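Fibrillarin-like rRNA/tRNA 2'-O-methyltransferase (Methanocaldococcus jannaschii, PDB 1FBN) probably transfers methyl groups from S-adenosyl-L-methionine to ribose 2'-hydroxyls of rRNA and tRNA at sites chosen by a guide RNA. Local coordinates at residues L81-G86 and P108-E113; I100-E105 and E142-I147; I125-D130 and Q135-I140; D130-Q135 and Q156-I161. One frame throughout, in Å; residues are numbered along the deposited sequence.

Following the chain from its N terminus, the end of strand 77-81 and its loop open contact 1, and strand 100-105 opens contact 2 before helix 108-117 closes contact 1, so these two cross. Contact 3 then runs its short course, from strand 124-128 to residues 135-140, wholly within the span of contact 2, which closes at residues 142-147. Contact 4 starts at D130, shares D130 and Q135 with contact 3, and closes last on helix 156-167; it crosses contacts 2 and 3 and follows contact 1 in series. Together they tie the parallel strands of the seven-stranded sheet to the loops at their ends and to flanking helices 108-117 and 156-167.

Contact 1 (L81-G86 and P108-E113); sequences LGASAG and PRIMRE
The flat groups that meet here are the S84 carbonyl, with the I110 methyl CG2 3.6 Å from S84 O, and the E113 carboxylate, whose OE1 comes within 4.5 Å of A85 CB. Within the helix, one face of the R109 guanidinium carries R112 NH1, 3.7 Å above its plane and over the periphery of the group. The fold is the Rossmann-like one of class I methyltransferases, and residues 81-86 form the glycine-containing loop that joins strand 77-81 to helix 87-95. The far wall is helix 108-117, whose first turns bring I110 and E113 against the loop.

I110 uses both of its branches. With chi1 at -73°, CG1 stands beside the backbone N and runs on extended, laying CD1 3.8 Å from A83 CB, while CG2 sits against the backbone O and N of S84. S84 O is buried in this way, and no polar partner for it is found in the model. Further along both segments the backbones approach most closely at A85 CA and E113 CA, 5.5 Å apart. I110 also touches E105, a predicted S-adenosyl-L-methionine-binding residue, which places the contact beside the probable cofactor pocket. The loop braces itself by an ST turn just ahead of the next helix, where G86 holds the N-cap position: G86 N donates to S84 OG at 3.0 Å, with an N-H...O angle of 160°.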
loop_
_atom_site.group_PDB
_atom_site.type_symbol
_atom_site.label_atom_id
_atom_site.label_comp_id
_atom_site.label_asym_id
_atom_site.label_seq_id
_atom_site.Cartn_x
_atom_site.Cartn_y
_atom_site.Cartn_z
ATOM N N LEU A 81 5.216 -1.924 -5.271
ATOM C CA LEU A 81 5.392 -1.523 -6.664
ATOM C C LEU A 81 4.697 -0.188 -6.928
ATOM O O LEU A 81 3.542 0.004 -6.551
ATOM C CB LEU A 81 4.814 -2.601 -7.591
ATOM C CG LEU A 81 5.218 -4.057 -7.321
ATOM C CD1 LEU A 81 4.360 -5.011 -8.134
ATOM C CD2 LEU A 81 6.687 -4.264 -7.627
ATOM N N GLY A 82 5.408 0.739 -7.561
ATOM C CA GLY A 82 4.816 2.030 -7.865
ATOM C C GLY A 82 5.604 3.226 -7.373
ATOM O O GLY A 82 6.240 3.169 -6.318
ATOM N N ALA A 83 5.542 4.313 -8.141
ATOM C CA ALA A 83 6.238 5.558 -7.816
ATOM C C ALA A 83 5.793 6.118 -6.471
ATOM O O ALA A 83 4.602 6.158 -6.159
ATOM C CB ALA A 83 6.004 6.596 -8.912
ATOM N N SER A 84 6.760 6.558 -5.678
ATOM C CA SER A 84 6.458 7.115 -4.370
ATOM C C SER A 84 7.585 7.989 -3.855
ATOM O O SER A 84 8.759 7.745 -4.143
ATOM C CB SER A 84 6.185 5.994 -3.359
ATOM O OG SER A 84 5.918 6.520 -2.065
ATOM N N ALA A 85 7.200 9.021 -3.108
ATOM C CA ALA A 85 8.145 9.942 -2.494
ATOM C C ALA A 85 8.400 9.483 -1.051
ATOM O O ALA A 85 9.097 10.158 -0.288
ATOM C CB ALA A 85 7.593 11.367 -2.520
ATOM N N GLY A 86 7.803 8.348 -0.681
ATOM C CA GLY A 86 7.990 7.796 0.650
ATOM C C GLY A 86 6.783 7.752 1.569
ATOM O O GLY A 86 6.831 7.080 2.597
ATOM N N PRO A 108 15.944 6.661 -11.079
ATOM C CA PRO A 108 16.922 6.974 -10.033
ATOM C C PRO A 108 16.511 8.197 -9.218
ATOM O O PRO A 108 16.777 8.265 -8.020
ATOM C CB PRO A 108 18.192 7.246 -10.832
ATOM C CG PRO A 108 18.065 6.285 -11.960
ATOM C CD PRO A 108 16.623 6.458 -12.373
ATOM N N ARG A 109 15.851 9.155 -9.867
ATOM C CA ARG A 109 15.397 10.368 -9.187
ATOM C C ARG A 109 14.247 10.100 -8.224
ATOM O O ARG A 109 14.093 10.816 -7.235
ATOM C CB ARG A 109 15.033 11.457 -10.193
ATOM C CG ARG A 109 16.255 12.067 -10.846
ATOM C CD ARG A 109 15.895 13.045 -11.944
ATOM N NE ARG A 109 17.039 13.891 -12.263
ATOM C CZ ARG A 109 17.354 15.001 -11.599
ATOM N NH1 ARG A 109 16.602 15.410 -10.581
ATOM N NH2 ARG A 109 18.441 15.684 -11.930
ATOM N N ILE A 110 13.439 9.081 -8.516
ATOM C CA ILE A 110 12.344 8.711 -7.621
ATOM C C ILE A 110 12.938 7.935 -6.444
ATOM O O ILE A 110 12.540 8.135 -5.295
ATOM C CB ILE A 110 11.264 7.853 -8.321
ATOM C CG1 ILE A 110 10.438 8.726 -9.265
ATOM C CG2 ILE A 110 10.335 7.220 -7.285
ATOM C CD1 ILE A 110 9.342 7.977 -9.961
HETATM N N MSE A 111 13.908 7.070 -6.735
HETATM C CA MSE A 111 14.569 6.285 -5.696
HETATM C C MSE A 111 15.349 7.218 -4.768
HETATM O O MSE A 111 15.471 6.961 -3.570
HETATM C CB MSE A 111 15.516 5.246 -6.312
HETATM C CG MSE A 111 16.051 4.223 -5.310
HETATM SE SE MSE A 111 14.714 3.251 -4.583
HETATM C CE MSE A 111 14.622 1.990 -5.780
ATOM N N ARG A 112 15.861 8.308 -5.327
ATOM C CA ARG A 112 16.619 9.287 -4.556
ATOM C C ARG A 112 15.704 9.926 -3.508
ATOM O O ARG A 112 16.077 10.059 -2.342
ATOM C CB ARG A 112 17.179 10.358 -5.492
ATOM C CG ARG A 112 18.284 11.201 -4.901
ATOM C CD ARG A 112 18.759 12.237 -5.910
ATOM N NE ARG A 112 19.216 11.622 -7.155
ATOM C CZ ARG A 112 19.333 12.263 -8.317
ATOM N NH1 ARG A 112 19.026 13.551 -8.411
ATOM N NH2 ARG A 112 19.751 11.607 -9.392
ATOM N N GLU A 113 14.494 10.291 -3.929
ATOM C CA GLU A 113 13.515 10.906 -3.038
ATOM C C GLU A 113 13.021 9.900 -2.004
ATOM O O GLU A 113 12.888 10.228 -0.823
ATOM C CB GLU A 113 12.336 11.461 -3.837
ATOM C CG GLU A 113 12.743 12.494 -4.873
ATOM C CD GLU A 113 11.559 13.167 -5.542
ATOM O OE1 GLU A 113 10.500 12.518 -5.711
ATOM O OE2 GLU A 113 11.694 14.355 -5.908
#

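Contact 2 (I100-E105 and E142-I147); sequences IVYAIE and EKVDVI
Y102 reaches from strand 100-105 toward E142 and V144, just before the chain turns at D145, and meets them with one side of its ring, CD2 and CE2, and with its hydroxyl. V144 approaches the ring obliquely, its methyl CG1 4.1 Å from both CD2 and CE2 of Y102. At the far end the backbone of E142 is also close, E142 N lying 3.6 Å from Y102 OH. The same hydroxyl oxygen, Y102 OH, sits 3.6 Å from E142 CG, a contact with the aliphatic part of that side chain. Ring and carboxylate planes are nearly aligned, 21° apart, yet it is the backbone N and the methylenes of E142 that touch, not its carboxylate.

Y102 keeps CG opposite its carbonyl carbon, chi1 -60°, which sends the ring across toward V144. The bend of E142 at chi2, -148°, turns the carboxylate and not the touching methylenes; E142 OE1 makes a long, weak ion pair with K77. One face of the Y102 ring is covered near its perimeter by I100 CG2, 3.9 Å above the plane. Cutting the residue back to an alanine here would probably open a gap beside V144 CG1 and leave the methylenes of E142 without their packing partner.

The two strands are not neighbours in the sheet: strand 77-81 runs between them, and Y102 bridges over it, touching L79. On its other flank it packs on I125 and I127 of strand 124-128, while D145 forms a salt bridge with K169 of the short strand 168-169, which follows helix 156-167.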
loop_
_atom_site.group_PDB
_atom_site.type_symbol
_atom_site.label_atom_id
_atom_site.label_comp_id
_atom_site.label_asym_id
_atom_site.label_seq_id
_atom_site.Cartn_x
_atom_site.Cartn_y
_atom_site.Cartn_z
ATOM N N ILE A 100 9.647 -6.894 6.252
ATOM C CA ILE A 100 10.457 -6.237 5.225
ATOM C C ILE A 100 9.595 -5.691 4.096
ATOM O O ILE A 100 8.568 -6.269 3.748
ATOM C CB ILE A 100 11.489 -7.224 4.601
ATOM C CG1 ILE A 100 12.503 -7.661 5.652
ATOM C CG2 ILE A 100 12.244 -6.566 3.455
ATOM C CD1 ILE A 100 13.498 -8.663 5.145
ATOM N N VAL A 101 10.026 -4.569 3.532
ATOM C CA VAL A 101 9.329 -3.943 2.420
ATOM C C VAL A 101 10.306 -3.704 1.271
ATOM O O VAL A 101 11.242 -2.911 1.399
ATOM C CB VAL A 101 8.708 -2.592 2.816
ATOM C CG1 VAL A 101 7.879 -2.051 1.666
ATOM C CG2 VAL A 101 7.859 -2.747 4.061
ATOM N N TYR A 102 10.119 -4.436 0.177
ATOM C CA TYR A 102 10.959 -4.277 -1.005
ATOM C C TYR A 102 10.301 -3.211 -1.866
ATOM O O TYR A 102 9.177 -3.398 -2.340
ATOM C CB TYR A 102 11.036 -5.582 -1.797
ATOM C CG TYR A 102 11.604 -6.748 -1.024
ATOM C CD1 TYR A 102 12.978 -6.870 -0.818
ATOM C CD2 TYR A 102 10.766 -7.734 -0.507
ATOM C CE1 TYR A 102 13.504 -7.948 -0.119
ATOM C CE2 TYR A 102 11.278 -8.812 0.193
ATOM C CZ TYR A 102 12.648 -8.916 0.386
ATOM O OH TYR A 102 13.154 -9.982 1.096
ATOM N N ALA A 103 10.989 -2.090 -2.050
ATOM C CA ALA A 103 10.457 -0.990 -2.844
ATOM C C ALA A 103 11.080 -0.945 -4.236
ATOM O O ALA A 103 12.253 -0.599 -4.388
ATOM C CB ALA A 103 10.682 0.329 -2.116
ATOM N N ILE A 104 10.282 -1.281 -5.247
ATOM C CA ILE A 104 10.745 -1.287 -6.634
ATOM C C ILE A 104 10.480 0.061 -7.310
ATOM O O ILE A 104 9.333 0.508 -7.382
ATOM C CB ILE A 104 10.035 -2.395 -7.470
ATOM C CG1 ILE A 104 10.042 -3.733 -6.718
ATOM C CG2 ILE A 104 10.687 -2.532 -8.845
ATOM C CD1 ILE A 104 11.412 -4.275 -6.385
ATOM N N GLU A 105 11.544 0.704 -7.789
ATOM C CA GLU A 105 11.434 1.991 -8.483
ATOM C C GLU A 105 12.311 1.984 -9.733
ATOM O O GLU A 105 13.454 1.523 -9.693
ATOM C CB GLU A 105 11.844 3.159 -7.574
ATOM C CG GLU A 105 11.016 3.329 -6.302
ATOM C CD GLU A 105 9.530 3.533 -6.558
ATOM O OE1 GLU A 105 9.139 3.893 -7.689
ATOM O OE2 GLU A 105 8.739 3.326 -5.615
ATOM N N GLU A 142 12.725 -12.167 -1.712
ATOM C CA GLU A 142 12.319 -13.479 -1.230
ATOM C C GLU A 142 10.805 -13.579 -1.362
ATOM O O GLU A 142 10.140 -12.570 -1.595
ATOM C CB GLU A 142 12.726 -13.644 0.232
ATOM C CG GLU A 142 14.195 -13.325 0.483
ATOM C CD GLU A 142 14.811 -14.151 1.597
ATOM O OE1 GLU A 142 14.155 -15.098 2.091
ATOM O OE2 GLU A 142 15.972 -13.864 1.963
ATOM N N LYS A 143 10.254 -14.783 -1.226
ATOM C CA LYS A 143 8.806 -14.953 -1.326
ATOM C C LYS A 143 8.101 -14.006 -0.350
ATOM O O LYS A 143 8.477 -13.905 0.820
ATOM C CB LYS A 143 8.407 -16.409 -1.079
ATOM C CG LYS A 143 8.608 -17.326 -2.292
ATOM C CD LYS A 143 7.778 -16.855 -3.485
ATOM C CE LYS A 143 7.548 -17.944 -4.530
ATOM N NZ LYS A 143 8.789 -18.371 -5.232
ATOM N N VAL A 144 7.120 -13.267 -0.858
ATOM C CA VAL A 144 6.393 -12.297 -0.050
ATOM C C VAL A 144 4.982 -12.712 0.346
ATOM O O VAL A 144 4.370 -13.576 -0.282
ATOM C CB VAL A 144 6.338 -10.908 -0.756
ATOM C CG1 VAL A 144 7.754 -10.411 -1.062
ATOM C CG2 VAL A 144 5.513 -10.985 -2.032
ATOM N N ASP A 145 4.477 -12.074 1.398
ATOM C CA ASP A 145 3.132 -12.331 1.912
ATOM C C ASP A 145 2.119 -11.420 1.233
ATOM O O ASP A 145 0.965 -11.791 1.035
ATOM C CB ASP A 145 3.092 -12.068 3.416
ATOM C CG ASP A 145 4.088 -12.905 4.178
ATOM O OD1 ASP A 145 3.836 -14.115 4.337
ATOM O OD2 ASP A 145 5.127 -12.360 4.604
ATOM N N VAL A 146 2.562 -10.217 0.887
ATOM C CA VAL A 146 1.691 -9.238 0.259
ATOM C C VAL A 146 2.406 -8.433 -0.820
ATOM O O VAL A 146 3.600 -8.155 -0.724
ATOM C CB VAL A 146 1.157 -8.215 1.320
ATOM C CG1 VAL A 146 0.225 -7.193 0.670
ATOM C CG2 VAL A 146 0.440 -8.934 2.456
ATOM N N ILE A 147 1.674 -8.115 -1.879
ATOM C CA ILE A 147 2.201 -7.265 -2.935
ATOM C C ILE A 147 1.256 -6.071 -2.953
ATOM O O ILE A 147 0.032 -6.242 -2.971
ATOM C CB ILE A 147 2.178 -7.929 -4.333
ATOM C CG1 ILE A 147 3.190 -9.075 -4.404
ATOM C CG2 ILE A 147 2.521 -6.893 -5.401
ATOM C CD1 ILE A 147 3.226 -9.776 -5.753
#

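Contact 3 (I125-D130 and Q135-I140); sequences IPILGD and QEYANI
I127 and Y137 meet at about a right angle, the methyl I127 CG2 lying 3.8 Å from Y137 CB. In I127 chi1 is -61°, which sets CG2 opposite the backbone N and aims it at the tyrosine, while the extended CG1 branch carries I127 CD1 to 3.9 Å from I140 CG2; the two isoleucines run antiparallel alongside each other. Y137 takes the less usual chi1 of 47°, with CG wedged between its backbone N and carbonyl carbon. This places the ring edge beside D130 O, which faces it close to the ring plane, 3.5 Å from Y137 CE2. G129 is tightly passed: a CB there would fall about 3.2 Å from Y137 CD2. Y137 OH is hydrogen-bonded to N163 OD1, and the ring meets that of F167, both partners lying on helix 156-167.

A water bridges the two segments, accepting from D130 N at 2.9 Å and donating to E136 OE1 at 2.8 Å. The contact folds the loop that follows edge strand 124-128 of the Rossmann-like methyltransferase sheet back against that strand, and in this loop D130 is a predicted S-adenosyl-L-methionine-binding residue.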
loop_
_atom_site.group_PDB
_atom_site.type_symbol
_atom_site.label_atom_id
_atom_site.label_comp_id
_atom_site.label_asym_id
_atom_site.label_seq_id
_atom_site.Cartn_x
_atom_site.Cartn_y
_atom_site.Cartn_z
ATOM N N ILE A 125 13.728 -2.039 1.787
ATOM C CA ILE A 125 14.828 -2.399 0.898
ATOM C C ILE A 125 14.582 -1.904 -0.526
ATOM O O ILE A 125 13.738 -2.437 -1.245
ATOM C CB ILE A 125 15.061 -3.925 0.916
ATOM C CG1 ILE A 125 15.506 -4.347 2.316
ATOM C CG2 ILE A 125 16.103 -4.330 -0.117
ATOM C CD1 ILE A 125 15.575 -5.820 2.498
ATOM N N PRO A 126 15.312 -0.853 -0.935
ATOM C CA PRO A 126 15.210 -0.245 -2.262
ATOM C C PRO A 126 15.804 -1.133 -3.336
ATOM O O PRO A 126 16.871 -1.718 -3.152
ATOM C CB PRO A 126 16.031 1.029 -2.107
ATOM C CG PRO A 126 17.112 0.608 -1.170
ATOM C CD PRO A 126 16.336 -0.163 -0.126
ATOM N N ILE A 127 15.090 -1.246 -4.451
ATOM C CA ILE A 127 15.536 -2.049 -5.581
ATOM C C ILE A 127 15.238 -1.290 -6.868
ATOM O O ILE A 127 14.074 -1.079 -7.213
ATOM C CB ILE A 127 14.820 -3.418 -5.622
ATOM C CG1 ILE A 127 15.134 -4.212 -4.350
ATOM C CG2 ILE A 127 15.238 -4.195 -6.871
ATOM C CD1 ILE A 127 14.295 -5.455 -4.176
ATOM N N LEU A 128 16.289 -0.830 -7.544
ATOM C CA LEU A 128 16.123 -0.104 -8.800
ATOM C C LEU A 128 15.766 -1.145 -9.855
ATOM O O LEU A 128 16.581 -2.004 -10.179
ATOM C CB LEU A 128 17.423 0.615 -9.182
ATOM C CG LEU A 128 17.308 1.739 -10.218
ATOM C CD1 LEU A 128 16.651 2.949 -9.587
ATOM C CD2 LEU A 128 18.686 2.112 -10.744
ATOM N N GLY A 129 14.534 -1.106 -10.348
ATOM C CA GLY A 129 14.128 -2.079 -11.343
ATOM C C GLY A 129 12.858 -1.732 -12.082
ATOM O O GLY A 129 12.251 -0.684 -11.864
ATOM N N ASP A 130 12.475 -2.626 -12.984
ATOM C CA ASP A 130 11.280 -2.474 -13.802
ATOM C C ASP A 130 10.324 -3.565 -13.348
ATOM O O ASP A 130 10.624 -4.749 -13.485
ATOM C CB ASP A 130 11.659 -2.666 -15.280
ATOM C CG ASP A 130 10.490 -2.470 -16.239
ATOM O OD1 ASP A 130 9.317 -2.440 -15.805
ATOM O OD2 ASP A 130 10.756 -2.366 -17.457
ATOM N N GLN A 135 11.835 -10.948 -13.087
ATOM C CA GLN A 135 12.917 -11.932 -13.068
ATOM C C GLN A 135 14.266 -11.289 -12.774
ATOM O O GLN A 135 15.166 -11.945 -12.252
ATOM C CB GLN A 135 12.996 -12.701 -14.390
ATOM C CG GLN A 135 13.377 -11.868 -15.608
ATOM C CD GLN A 135 12.202 -11.117 -16.222
ATOM O OE1 GLN A 135 11.063 -11.202 -15.746
ATOM N NE2 GLN A 135 12.476 -10.387 -17.301
ATOM N N GLU A 136 14.390 -10.002 -13.089
ATOM C CA GLU A 136 15.633 -9.274 -12.864
ATOM C C GLU A 136 15.986 -9.090 -11.392
ATOM O O GLU A 136 17.164 -9.003 -11.045
ATOM C CB GLU A 136 15.614 -7.923 -13.584
ATOM C CG GLU A 136 15.700 -8.031 -15.104
ATOM C CD GLU A 136 15.916 -6.686 -15.792
ATOM O OE1 GLU A 136 15.562 -5.642 -15.205
ATOM O OE2 GLU A 136 16.437 -6.670 -16.930
ATOM N N TYR A 137 14.978 -9.013 -10.527
ATOM C CA TYR A 137 15.235 -8.866 -9.094
ATOM C C TYR A 137 14.812 -10.086 -8.261
ATOM O O TYR A 137 14.710 -10.009 -7.034
ATOM C CB TYR A 137 14.608 -7.575 -8.544
ATOM C CG TYR A 137 13.178 -7.305 -8.962
ATOM C CD1 TYR A 137 12.108 -7.858 -8.261
ATOM C CD2 TYR A 137 12.895 -6.448 -10.030
ATOM C CE1 TYR A 137 10.790 -7.561 -8.611
ATOM C CE2 TYR A 137 11.582 -6.145 -10.388
ATOM C CZ TYR A 137 10.533 -6.703 -9.676
ATOM O OH TYR A 137 9.231 -6.401 -10.021
ATOM N N ALA A 138 14.630 -11.224 -8.931
ATOM C CA ALA A 138 14.219 -12.461 -8.270
ATOM C C ALA A 138 15.273 -13.064 -7.333
ATOM O O ALA A 138 14.941 -13.890 -6.482
ATOM C CB ALA A 138 13.755 -13.486 -9.300
ATOM N N ASN A 139 16.537 -12.681 -7.501
ATOM C CA ASN A 139 17.595 -13.184 -6.622
ATOM C C ASN A 139 17.771 -12.273 -5.396
ATOM O O ASN A 139 18.696 -12.464 -4.602
ATOM C CB ASN A 139 18.931 -13.320 -7.367
ATOM C CG ASN A 139 19.039 -14.615 -8.171
ATOM O OD1 ASN A 139 18.230 -15.530 -8.024
ATOM N ND2 ASN A 139 20.058 -14.697 -9.015
ATOM N N ILE A 140 16.891 -11.280 -5.254
ATOM C CA ILE A 140 16.944 -10.345 -4.125
ATOM C C ILE A 140 15.662 -10.445 -3.301
ATOM O O ILE A 140 15.699 -10.533 -2.071
ATOM C CB ILE A 140 17.068 -8.870 -4.595
ATOM C CG1 ILE A 140 18.240 -8.705 -5.560
ATOM C CG2 ILE A 140 17.255 -7.948 -3.390
ATOM C CD1 ILE A 140 18.315 -7.329 -6.186
HETATM O O HOH W 1 13.577 -5.250 -13.233
#

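Contact 4 (D130-Q135 and Q156-I161); sequences DANKPQ and QAEILI
The chain from D130 to K133 folds into a type I beta turn, closed by K133 N to D130 O at 2.9 Å, and sets A131 and N132 against the helix. N132 CA and I159 CA are 5.8 Å apart. The turn is further fixed as an Asx turn: N132 N donates to D130 OD1 at 2.8 Å, meeting the carboxylate from above, 49° out of its plane.

Across the contact I159 does most of the packing. I159 CG2 lies 3.7 Å from A131 O and 3.8 Å from A131 CB. The other branch passes the amide of N132, with I159 CG1 4.1 Å from N132 OD1. That oxygen takes a hydrogen bond from K162 NZ. E158 OE1 lies 4.1 Å from N132 OD1 and forms a long, weak ion pair with the same lysine, whose charge probably eases the approach of the two oxygens. A131 O, beside the I159 methyl, accepts a hydrogen bond from N163 ND2.

The turn, with D130 and A131 as predicted S-adenosyl-L-methionine-binding residues, is thus laid on helix 156-167. That helix rests I159 and L160 on strand 144-149, and A157 and L160 meet helix 189-203.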
loop_
_atom_site.group_PDB
_atom_site.type_symbol
_atom_site.label_atom_id
_atom_site.label_comp_id
_atom_site.label_asym_id
_atom_site.label_seq_id
_atom_site.Cartn_x
_atom_site.Cartn_y
_atom_site.Cartn_z
ATOM N N ASP A 130 12.475 -2.626 -12.984
ATOM C CA ASP A 130 11.280 -2.474 -13.802
ATOM C C ASP A 130 10.324 -3.565 -13.348
ATOM O O ASP A 130 10.624 -4.749 -13.485
ATOM C CB ASP A 130 11.659 -2.666 -15.280
ATOM C CG ASP A 130 10.490 -2.470 -16.239
ATOM O OD1 ASP A 130 9.317 -2.440 -15.805
ATOM O OD2 ASP A 130 10.756 -2.366 -17.457
ATOM N N ALA A 131 9.174 -3.165 -12.810
ATOM C CA ALA A 131 8.182 -4.123 -12.330
ATOM C C ALA A 131 7.665 -5.034 -13.437
ATOM O O ALA A 131 7.080 -6.080 -13.157
ATOM C CB ALA A 131 7.028 -3.405 -11.659
ATOM N N ASN A 132 7.882 -4.634 -14.689
ATOM C CA ASN A 132 7.447 -5.423 -15.834
ATOM C C ASN A 132 8.444 -6.548 -16.141
ATOM O O ASN A 132 8.198 -7.392 -17.005
ATOM C CB ASN A 132 7.256 -4.517 -17.052
ATOM C CG ASN A 132 6.490 -5.194 -18.168
ATOM O OD1 ASN A 132 5.475 -5.860 -17.931
ATOM N ND2 ASN A 132 6.972 -5.031 -19.396
ATOM N N LYS A 133 9.566 -6.553 -15.423
ATOM C CA LYS A 133 10.608 -7.575 -15.572
ATOM C C LYS A 133 11.007 -8.045 -14.174
ATOM O O LYS A 133 12.119 -7.781 -13.719
ATOM C CB LYS A 133 11.846 -7.009 -16.280
ATOM C CG LYS A 133 11.596 -6.415 -17.658
ATOM C CD LYS A 133 12.907 -5.969 -18.294
ATOM C CE LYS A 133 12.698 -4.875 -19.334
ATOM N NZ LYS A 133 11.741 -5.258 -20.403
ATOM N N PRO A 134 10.101 -8.757 -13.476
ATOM C CA PRO A 134 10.359 -9.258 -12.122
ATOM C C PRO A 134 11.506 -10.260 -11.994
ATOM O O PRO A 134 12.093 -10.390 -10.916
ATOM C CB PRO A 134 9.014 -9.866 -11.720
ATOM C CG PRO A 134 8.460 -10.332 -13.021
ATOM C CD PRO A 134 8.763 -9.173 -13.933
ATOM N N GLN A 135 11.835 -10.948 -13.087
ATOM C CA GLN A 135 12.917 -11.932 -13.068
ATOM C C GLN A 135 14.266 -11.289 -12.774
ATOM O O GLN A 135 15.166 -11.945 -12.252
ATOM C CB GLN A 135 12.996 -12.701 -14.390
ATOM C CG GLN A 135 13.377 -11.868 -15.608
ATOM C CD GLN A 135 12.202 -11.117 -16.222
ATOM O OE1 GLN A 135 11.063 -11.202 -15.746
ATOM N NE2 GLN A 135 12.476 -10.387 -17.301
ATOM N N GLN A 156 -1.079 -2.516 -15.627
ATOM C CA GLN A 156 -0.921 -2.683 -14.183
ATOM C C GLN A 156 -1.415 -4.027 -13.648
ATOM O O GLN A 156 -0.779 -4.615 -12.777
ATOM C CB GLN A 156 -1.565 -1.521 -13.427
ATOM C CG GLN A 156 -3.055 -1.368 -13.636
ATOM C CD GLN A 156 -3.576 -0.086 -13.033
ATOM O OE1 GLN A 156 -3.722 0.023 -11.818
ATOM N NE2 GLN A 156 -3.838 0.903 -13.877
ATOM N N ALA A 157 -2.520 -4.536 -14.193
ATOM C CA ALA A 157 -3.051 -5.822 -13.744
ATOM C C ALA A 157 -2.106 -6.979 -14.081
ATOM O O ALA A 157 -1.783 -7.783 -13.205
ATOM C CB ALA A 157 -4.445 -6.077 -14.324
ATOM N N GLU A 158 -1.639 -7.048 -15.328
ATOM C CA GLU A 158 -0.733 -8.127 -15.722
ATOM C C GLU A 158 0.574 -8.035 -14.937
ATOM O O GLU A 158 1.208 -9.053 -14.674
ATOM C CB GLU A 158 -0.461 -8.131 -17.235
ATOM C CG GLU A 158 0.475 -7.034 -17.721
ATOM C CD GLU A 158 1.127 -7.356 -19.060
ATOM O OE1 GLU A 158 2.199 -8.004 -19.055
ATOM O OE2 GLU A 158 0.577 -6.954 -20.112
ATOM N N ILE A 159 0.960 -6.820 -14.550
ATOM C CA ILE A 159 2.179 -6.630 -13.766
ATOM C C ILE A 159 2.010 -7.280 -12.391
ATOM O O ILE A 159 2.931 -7.930 -11.901
ATOM C CB ILE A 159 2.561 -5.128 -13.597
ATOM C CG1 ILE A 159 3.099 -4.556 -14.911
ATOM C CG2 ILE A 159 3.624 -4.967 -12.506
ATOM C CD1 ILE A 159 3.438 -3.079 -14.831
ATOM N N LEU A 160 0.835 -7.117 -11.780
ATOM C CA LEU A 160 0.573 -7.709 -10.469
ATOM C C LEU A 160 0.601 -9.225 -10.587
ATOM O O LEU A 160 1.161 -9.907 -9.730
ATOM C CB LEU A 160 -0.792 -7.271 -9.922
ATOM C CG LEU A 160 -1.187 -7.795 -8.528
ATOM C CD1 LEU A 160 -0.297 -7.177 -7.457
ATOM C CD2 LEU A 160 -2.640 -7.478 -8.228
ATOM N N ILE A 161 0.009 -9.738 -11.666
ATOM C CA ILE A 161 -0.060 -11.176 -11.922
ATOM C C ILE A 161 1.328 -11.748 -12.150
ATOM O O ILE A 161 1.669 -12.795 -11.605
ATOM C CB ILE A 161 -0.960 -11.496 -13.147
ATOM C CG1 ILE A 161 -2.419 -11.160 -12.828
ATOM C CG2 ILE A 161 -0.831 -12.965 -13.543
ATOM C CD1 ILE A 161 -3.329 -11.179 -14.035
#